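Local coordinates for protein histidine kinase (Pseudomonas aeruginosa, PDB 7C1I) that probably acts as a histidine-containing phosphotransfer protein, relaying phosphoryl groups from the receiver domains of sensor histidine kinases in two-component signalling, at residues Thr55-Lys60 with Glu77-Ala82; Val69-Tyr74 with Arg99-Val104. All coordinates share one frame; numbering follows the deposited sequence.

Interaction 1 (Thr55-Lys60 with Glu77-Ala82); sequences TAHSFK and ELEESA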
loop_
_atom_site.group_PDB
_atom_site.type_symbol
_atom_site.label_atom_id
_atom_site.label_comp_id
_atom_site.label_asym_id
_atom_site.label_seq_id
_atom_site.Cartn_x
_atom_site.Cartn_y
_atom_site.Cartn_z
ATOM N N THR A 55 20.565 6.290 6.468
ATOM C CA THR A 55 20.215 5.112 5.629
ATOM C C THR A 55 19.802 5.647 4.255
ATOM O O THR A 55 20.080 5.039 3.197
ATOM C CB THR A 55 19.091 4.286 6.269
ATOM O OG1 THR A 55 19.600 3.827 7.521
ATOM C CG2 THR A 55 18.695 3.121 5.387
ATOM N N ALA A 56 19.016 6.725 4.172
ATOM C CA ALA A 56 18.586 7.395 2.924
ATOM C C ALA A 56 19.785 7.801 2.060
ATOM O O ALA A 56 19.842 7.458 0.863
ATOM C CB ALA A 56 17.644 8.564 3.069
ATOM N N HIS A 57 20.800 8.373 2.714
ATOM C CA HIS A 57 22.043 8.738 1.981
ATOM C C HIS A 57 22.704 7.467 1.435
ATOM O O HIS A 57 23.135 7.565 0.269
ATOM C CB HIS A 57 22.983 9.479 2.942
ATOM C CG HIS A 57 24.283 9.801 2.280
ATOM N ND1 HIS A 57 25.326 8.923 2.483
ATOM C CD2 HIS A 57 24.676 10.838 1.512
ATOM C CE1 HIS A 57 26.348 9.449 1.837
ATOM N NE2 HIS A 57 25.949 10.512 1.126
ATOM N N SER A 58 22.801 6.382 2.210
ATOM C CA SER A 58 23.479 5.186 1.644
ATOM C C SER A 58 22.680 4.724 0.420
ATOM O O SER A 58 23.266 4.390 -0.631
ATOM C CB SER A 58 23.669 4.106 2.675
ATOM O OG SER A 58 24.432 4.617 3.759
ATOM N N PHE A 59 21.383 4.568 0.706
ATOM C CA PHE A 59 20.523 3.989 -0.361
ATOM C C PHE A 59 20.607 4.809 -1.652
ATOM O O PHE A 59 20.508 4.238 -2.759
ATOM C CB PHE A 59 19.062 3.916 0.091
ATOM C CG PHE A 59 18.119 2.964 -0.598
ATOM C CD1 PHE A 59 18.537 2.063 -1.564
ATOM C CD2 PHE A 59 16.812 2.942 -0.141
ATOM C CE1 PHE A 59 17.585 1.217 -2.110
ATOM C CE2 PHE A 59 15.872 2.086 -0.691
ATOM C CZ PHE A 59 16.285 1.197 -1.657
ATOM N N LYS A 60 20.754 6.135 -1.573
ATOM C CA LYS A 60 20.872 7.085 -2.711
ATOM C C LYS A 60 22.120 6.649 -3.487
ATOM O O LYS A 60 21.958 6.506 -4.715
ATOM C CB LYS A 60 20.970 8.518 -2.178
ATOM C CG LYS A 60 21.151 9.581 -3.254
ATOM C CD LYS A 60 21.388 10.979 -2.722
ATOM C CE LYS A 60 22.738 11.062 -2.043
ATOM N NZ LYS A 60 23.015 12.423 -1.525
ATOM N N GLU A 77 15.520 12.963 -1.465
ATOM C CA GLU A 77 14.475 13.786 -0.801
ATOM C C GLU A 77 14.340 13.419 0.680
ATOM O O GLU A 77 14.190 14.292 1.559
ATOM C CB GLU A 77 13.132 13.566 -1.499
ATOM C CG GLU A 77 13.009 14.180 -2.881
ATOM C CD GLU A 77 11.572 14.025 -3.351
ATOM O OE1 GLU A 77 11.289 13.051 -4.078
ATOM O OE2 GLU A 77 10.785 14.958 -3.087
ATOM N N LEU A 78 14.414 12.121 0.988
ATOM C CA LEU A 78 14.331 11.640 2.392
ATOM C C LEU A 78 15.551 12.169 3.152
ATOM O O LEU A 78 15.440 12.546 4.336
ATOM C CB LEU A 78 14.140 10.121 2.457
ATOM C CG LEU A 78 14.022 9.592 3.884
ATOM C CD1 LEU A 78 12.857 10.276 4.583
ATOM C CD2 LEU A 78 13.818 8.089 3.764
ATOM N N GLU A 79 16.749 11.981 2.588
ATOM C CA GLU A 79 17.997 12.391 3.287
ATOM C C GLU A 79 17.896 13.874 3.659
ATOM O O GLU A 79 18.130 14.218 4.834
ATOM C CB GLU A 79 19.142 12.221 2.287
ATOM C CG GLU A 79 20.443 12.624 2.959
ATOM C CD GLU A 79 21.560 12.747 1.935
ATOM O OE1 GLU A 79 22.642 13.134 2.417
ATOM O OE2 GLU A 79 21.364 12.477 0.734
ATOM N N GLU A 80 17.468 14.691 2.692
ATOM C CA GLU A 80 17.486 16.169 2.865
ATOM C C GLU A 80 16.395 16.541 3.874
ATOM O O GLU A 80 16.646 17.437 4.704
ATOM C CB GLU A 80 17.244 16.876 1.531
ATOM C CG GLU A 80 18.466 16.716 0.643
ATOM C CD GLU A 80 18.341 17.386 -0.714
ATOM O OE1 GLU A 80 17.268 17.913 -1.071
ATOM O OE2 GLU A 80 19.362 17.348 -1.429
ATOM N N SER A 81 15.192 15.973 3.738
ATOM C CA SER A 81 14.128 16.374 4.697
ATOM C C SER A 81 14.486 15.883 6.104
ATOM O O SER A 81 14.355 16.632 7.095
ATOM C CB SER A 81 12.775 15.935 4.200
ATOM O OG SER A 81 12.742 14.537 3.963
ATOM N N ALA A 82 14.991 14.660 6.294
ATOM C CA ALA A 82 15.385 14.078 7.597
ATOM C C ALA A 82 16.474 14.970 8.204
ATOM O O ALA A 82 16.500 15.166 9.435
ATOM C CB ALA A 82 15.772 12.618 7.579
#

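Interaction 2 (Val69-Tyr74 with Arg99-Val104); sequences VLLAGY and REFAIV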
loop_
_atom_site.group_PDB
_atom_site.type_symbol
_atom_site.label_atom_id
_atom_site.label_comp_id
_atom_site.label_asym_id
_atom_site.label_seq_id
_atom_site.Cartn_x
_atom_site.Cartn_y
_atom_site.Cartn_z
ATOM N N VAL A 69 17.836 5.708 -10.952
ATOM C CA VAL A 69 17.949 7.182 -10.741
ATOM C C VAL A 69 16.663 7.785 -10.162
ATOM O O VAL A 69 16.629 8.820 -9.464
ATOM C CB VAL A 69 18.424 7.896 -12.021
ATOM C CG1 VAL A 69 19.815 7.408 -12.397
ATOM C CG2 VAL A 69 17.481 7.662 -13.192
ATOM N N LEU A 70 15.513 7.144 -10.394
ATOM C CA LEU A 70 14.274 7.712 -9.796
ATOM C C LEU A 70 14.295 7.311 -8.317
ATOM O O LEU A 70 13.960 8.135 -7.445
ATOM C CB LEU A 70 12.991 7.225 -10.476
ATOM C CG LEU A 70 12.878 7.654 -11.938
ATOM C CD1 LEU A 70 11.467 7.327 -12.403
ATOM C CD2 LEU A 70 13.104 9.145 -12.134
ATOM N N LEU A 71 14.679 6.068 -8.010
ATOM C CA LEU A 71 14.814 5.552 -6.622
ATOM C C LEU A 71 15.817 6.452 -5.893
ATOM O O LEU A 71 15.543 6.860 -4.751
ATOM C CB LEU A 71 15.183 4.068 -6.689
ATOM C CG LEU A 71 15.377 3.415 -5.322
ATOM C CD1 LEU A 71 14.150 3.533 -4.426
ATOM C CD2 LEU A 71 15.721 1.951 -5.540
ATOM N N ALA A 72 16.936 6.744 -6.565
ATOM C CA ALA A 72 17.959 7.562 -5.871
ATOM C C ALA A 72 17.401 8.959 -5.572
ATOM O O ALA A 72 17.737 9.470 -4.484
ATOM C CB ALA A 72 19.158 7.642 -6.784
ATOM N N GLY A 73 16.509 9.488 -6.416
ATOM C CA GLY A 73 15.873 10.810 -6.253
ATOM C C GLY A 73 15.006 10.826 -5.005
ATOM O O GLY A 73 15.090 11.718 -4.138
ATOM N N TYR A 74 14.252 9.744 -4.793
ATOM C CA TYR A 74 13.397 9.696 -3.578
ATOM C C TYR A 74 14.321 9.598 -2.359
ATOM O O TYR A 74 14.020 10.132 -1.275
ATOM C CB TYR A 74 12.475 8.473 -3.557
ATOM C CG TYR A 74 11.506 8.490 -4.712
ATOM C CD1 TYR A 74 10.655 9.563 -4.920
ATOM C CD2 TYR A 74 11.278 7.352 -5.468
ATOM C CE1 TYR A 74 9.846 9.617 -6.044
ATOM C CE2 TYR A 74 10.374 7.350 -6.517
ATOM C CZ TYR A 74 9.601 8.467 -6.773
ATOM O OH TYR A 74 8.744 8.523 -7.835
ATOM N N ARG A 99 7.606 1.371 -3.955
ATOM C CA ARG A 99 6.942 1.077 -5.254
ATOM C C ARG A 99 8.004 1.117 -6.358
ATOM O O ARG A 99 7.958 0.148 -7.140
ATOM C CB ARG A 99 5.699 1.953 -5.442
ATOM C CG ARG A 99 4.654 1.743 -4.355
ATOM C CD ARG A 99 4.249 0.350 -3.908
ATOM N NE ARG A 99 3.229 0.475 -2.877
ATOM C CZ ARG A 99 2.353 -0.444 -2.488
ATOM N NH1 ARG A 99 2.278 -1.616 -3.094
ATOM N NH2 ARG A 99 1.559 -0.160 -1.471
ATOM N N GLU A 100 8.927 2.084 -6.295
ATOM C CA GLU A 100 9.955 2.251 -7.357
ATOM C C GLU A 100 10.932 1.071 -7.307
ATOM O O GLU A 100 11.341 0.504 -8.345
ATOM C CB GLU A 100 10.703 3.569 -7.152
ATOM C CG GLU A 100 11.657 3.795 -8.309
ATOM C CD GLU A 100 11.069 3.923 -9.705
ATOM O OE1 GLU A 100 9.889 4.282 -9.898
ATOM O OE2 GLU A 100 11.908 3.763 -10.616
ATOM N N PHE A 101 11.382 0.726 -6.097
ATOM C CA PHE A 101 12.263 -0.446 -5.852
ATOM C C PHE A 101 11.600 -1.692 -6.448
ATOM O O PHE A 101 12.241 -2.550 -7.080
ATOM C CB PHE A 101 12.665 -0.668 -4.392
ATOM C CG PHE A 101 13.472 -1.936 -4.272
ATOM C CD1 PHE A 101 14.745 -2.054 -4.806
ATOM C CD2 PHE A 101 12.933 -3.062 -3.676
ATOM C CE1 PHE A 101 15.397 -3.274 -4.709
ATOM C CE2 PHE A 101 13.591 -4.273 -3.533
ATOM C CZ PHE A 101 14.870 -4.351 -4.036
ATOM N N ALA A 102 10.279 -1.854 -6.322
ATOM C CA ALA A 102 9.635 -3.093 -6.820
ATOM C C ALA A 102 9.864 -3.172 -8.333
ATOM O O ALA A 102 9.998 -4.298 -8.850
ATOM C CB ALA A 102 8.158 -3.079 -6.513
ATOM N N ILE A 103 9.878 -2.026 -9.017
ATOM C CA ILE A 103 10.109 -2.020 -10.492
ATOM C C ILE A 103 11.556 -2.455 -10.739
ATOM O O ILE A 103 11.802 -3.285 -11.634
ATOM C CB ILE A 103 9.787 -0.660 -11.139
ATOM C CG1 ILE A 103 8.327 -0.267 -10.901
ATOM C CG2 ILE A 103 10.236 -0.651 -12.593
ATOM C CD1 ILE A 103 8.010 1.127 -11.386
ATOM N N VAL A 104 12.488 -1.744 -10.096
ATOM C CA VAL A 104 13.918 -2.110 -10.330
ATOM C C VAL A 104 14.098 -3.598 -10.014
ATOM O O VAL A 104 14.795 -4.322 -10.755
ATOM C CB VAL A 104 14.801 -1.258 -9.397
ATOM C CG1 VAL A 104 16.227 -1.774 -9.535
ATOM C CG2 VAL A 104 14.623 0.170 -9.886
HETATM O O HOH W 1 14.647 4.076 -10.246
HETATM O O HOH W 2 9.029 7.058 -9.892
#

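Interaction 1 (Thr55-Lys60 with Glu77-Ala82)
A56 CB and L78 CG, 3.9 Å apart, form the apolar pair of this contact, and the same methyl lies against the backbone of the other helix, 3.6 Å from E79 N. Alanine suits the place because its single methyl lets the backbones come near: the segment axes approach to 8.1 Å, nearly antiparallel at 155°, and the CA atoms of A56 and E79 are 5.0 Å apart. L78 packs beside A56 and also reaches A90 and I94 of helix 90-112.

These segments belong to the antiparallel helix bundle of the HPt fold, and the run H57-S58-F59-K60 with the glycine after it matches the family's HxxKG signature. By analogy with relatives, H57 is probably the phospho-accepting histidine.

Polar contacts centre on E79, whose chain runs out extended to the other helix, so that its two carboxylate oxygens serve different residues. OE2 takes a salt bridge from K60 NZ at 2.8 Å through its syn lone pair; a bend in the lysine chain (chi3 68°) brings its long arm in roughly perpendicular to the glutamate. E79 OE1 lies 3.2 Å from H57 CD2, at the ring edge, near its plane. The imidazole and the glutamate chain run alongside each other in the same direction, while carboxylate and ring planes stand 73° apart. R83 forms a long, weak ion pair with OE1.

Interaction 2 (Val69-Tyr74 with Arg99-Val104)
Y74 presents a ring edge to E100, with CE2 3.8 Å from E100 CB, which lies near the ring plane. Three residues earlier in sequence, L71 sets CB against E100 CG at 3.9 Å, completing the close part of the contact. Its CD2 rests more lightly on F101, 4.2 Å from F101 CB and near the edge of the ring.

On the looser side two waters bridge the helices. E100 bends at chi2 (62°), which turns its carboxylate toward the start of helix 69-83, beside L70 CB. OE2 is hydrogen-bonded directly to H5 ND1. L71 N, in the first turn of the helix, donates to water 1 at 3.0 Å, and water 1 donates to E100 OE2 at 2.8 Å. Such an acid near a helix N-terminus is probably favoured electrostatically. Water 2 donates to E100 OE1 at 2.9 Å and lies unusually close to Y74 OH, a spacing to be read with caution.

Beyond the pair, L71 continues onto F59 and S63 of helix 49-65, while F101 packs on S33, E34 and L37 of helix 22-45, setting the contact within the four-helix bundle.

Interactions 1 and 2 share helix 69-83: interaction 1 takes its residues 77-82 against helix 49-65, and interaction 2 its residues 69-74 against helix 90-112. Their centres lie about 13 Å apart, and their segments alternate along the chain: 55-60, 69-74, 77-82, 99-104. The two regions touch directly, through F59 CE1 and L71 CD2 at 4.0 Å and K60 CG and A72 O at 3.6 Å. Helix 69-83 therefore lies between two antiparallel neighbours. Interaction 1 carries the HxxKG signature and so lies beside the probable phosphorylation surface, whereas interaction 2, closer to the chain's centre, lies deeper in the bundle.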